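Local coordinates for XRE-family like protein (Pseudomonas syringae pv. tomato, PDB 3F6W) that probably binds DNA through a helix-turn-helix domain, as expected of a transcriptional regulator of the xenobiotic response element (XRE) family, at residues Q41-V44 with S45-N49. Residues are numbered along the deposited sequence; the frame is centred on the assembly and turned at random.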
loop_
_atom_site.group_PDB
_atom_site.type_symbol
_atom_site.label_atom_id
_atom_site.label_comp_id
_atom_site.label_asym_id
_atom_site.label_seq_id
_atom_site.Cartn_x
_atom_site.Cartn_y
_atom_site.Cartn_z
ATOM N N GLN A 41 -9.679 17.497 -21.223
ATOM C CA GLN A 41 -9.513 17.653 -19.780
ATOM C C GLN A 41 -9.907 16.376 -19.058
ATOM O O GLN A 41 -9.373 16.067 -17.994
ATOM C CB GLN A 41 -10.355 18.804 -19.238
ATOM C CG GLN A 41 -10.309 18.888 -17.710
ATOM C CD GLN A 41 -11.101 20.045 -17.148
ATOM O OE1 GLN A 41 -11.499 20.945 -17.879
ATOM N NE2 GLN A 41 -11.332 20.030 -15.838
ATOM N N SER A 42 -10.857 15.646 -19.629
ATOM C CA SER A 42 -11.315 14.405 -19.004
ATOM C C SER A 42 -10.151 13.444 -18.777
ATOM O O SER A 42 -10.159 12.682 -17.808
ATOM C CB SER A 42 -12.421 13.735 -19.828
ATOM O OG SER A 42 -12.006 13.505 -21.167
ATOM N N PHE A 43 -9.143 13.498 -19.642
ATOM C CA PHE A 43 -7.957 12.650 -19.459
ATOM C C PHE A 43 -7.290 12.925 -18.113
ATOM O O PHE A 43 -6.945 12.010 -17.352
ATOM C CB PHE A 43 -6.946 12.898 -20.579
ATOM C CG PHE A 43 -5.664 12.129 -20.416
ATOM C CD1 PHE A 43 -5.590 10.800 -20.801
ATOM C CD2 PHE A 43 -4.533 12.733 -19.880
ATOM C CE1 PHE A 43 -4.413 10.090 -20.660
ATOM C CE2 PHE A 43 -3.357 12.028 -19.735
ATOM C CZ PHE A 43 -3.301 10.700 -20.133
ATOM N N VAL A 44 -7.093 14.204 -17.829
ATOM C CA VAL A 44 -6.433 14.609 -16.603
ATOM C C VAL A 44 -7.330 14.342 -15.410
ATOM O O VAL A 44 -6.889 13.773 -14.411
ATOM C CB VAL A 44 -6.037 16.094 -16.652
ATOM C CG1 VAL A 44 -5.469 16.527 -15.309
ATOM C CG2 VAL A 44 -5.015 16.304 -17.749
ATOM N N SER A 45 -8.605 14.724 -15.514
ATOM C CA SER A 45 -9.498 14.536 -14.380
ATOM C C SER A 45 -9.703 13.053 -14.032
ATOM O O SER A 45 -9.727 12.687 -12.865
ATOM C CB SER A 45 -10.840 15.251 -14.591
ATOM O OG SER A 45 -11.491 14.782 -15.754
ATOM N N LYS A 46 -9.836 12.200 -15.039
ATOM C CA LYS A 46 -10.022 10.768 -14.778
ATOM C C LYS A 46 -8.738 10.130 -14.252
ATOM O O LYS A 46 -8.768 9.185 -13.457
ATOM C CB LYS A 46 -10.485 10.041 -16.045
ATOM C CG LYS A 46 -11.949 10.303 -16.390
ATOM C CD LYS A 46 -12.455 9.350 -17.445
ATOM C CE LYS A 46 -13.956 9.488 -17.618
ATOM N NZ LYS A 46 -14.466 8.560 -18.651
ATOM N N THR A 47 -7.602 10.638 -14.711
ATOM C CA THR A 47 -6.328 10.168 -14.189
ATOM C C THR A 47 -6.258 10.500 -12.697
ATOM O O THR A 47 -5.979 9.629 -11.855
ATOM C CB THR A 47 -5.146 10.819 -14.919
ATOM O OG1 THR A 47 -5.056 10.296 -16.249
ATOM C CG2 THR A 47 -3.848 10.510 -14.193
ATOM N N GLU A 48 -6.546 11.748 -12.351
ATOM C CA GLU A 48 -6.451 12.155 -10.936
ATOM C C GLU A 48 -7.491 11.486 -10.039
ATOM O O GLU A 48 -7.223 11.205 -8.871
ATOM C CB GLU A 48 -6.480 13.681 -10.783
ATOM C CG GLU A 48 -5.363 14.367 -11.566
ATOM C CD GLU A 48 -5.247 15.863 -11.304
ATOM O OE1 GLU A 48 -6.180 16.459 -10.745
ATOM O OE2 GLU A 48 -4.207 16.443 -11.656
ATOM N N ASN A 49 -8.672 11.224 -10.587
ATOM C CA ASN A 49 -9.734 10.579 -9.830
ATOM C C ASN A 49 -9.634 9.060 -9.787
ATOM O O ASN A 49 -10.502 8.414 -9.225
ATOM C CB ASN A 49 -11.099 10.964 -10.404
ATOM C CG ASN A 49 -11.343 12.458 -10.360
ATOM O OD1 ASN A 49 -10.632 13.191 -9.679
ATOM N ND2 ASN A 49 -12.351 12.918 -11.095
#
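With OG1 turned beside its own backbone N (chi1 -71°), Thr47 directs its hydroxyl back to the carbonyl of Phe43, whose ring, carried there by CG lying anti to the backbone N (chi1 176°), turns one face to Thr47 OG1. The setting is the helix 41-48 of an XRE-type helix-turn-helix domain, which follows helix 30-37 after a short turn; by family precedent this would be the recognition helix. It illustrates how a threonine can double an ordinary i to i+4 helical link. Phe43 O accepts from Thr47 N at 3.0 Å and from Thr47 OG1 at 2.8 Å, and the two donors reach it from opposite faces of the carbonyl plane. The hydroxyl is therefore held inside the helix's own bonding pattern on a buried flank, where Thr47 also packs on Phe62 of helix 56-66. Thr47 OG1 stands 4.2 Å above the plane of the Phe43 ring, over its centre, while Arg39 makes a cation-pi contact with the ring.

A quarter turn round the helix, Val44 and Glu48 run side by side. Their backbones are joined by Glu48 N to Val44 O at 2.9 Å, and the extended acid lays CG against that carbonyl. Its carboxylate belongs mainly to other partners, a salt bridge from OE2 to Arg23 and a hydrogen bond to OE1 from Gln30 NE2, which probably favour its charged form and tie helix 41-48 to its neighbours. Beside this polar end sits the valine methyl: Val44 CG1 lies 3.9 Å from Glu48 OE2.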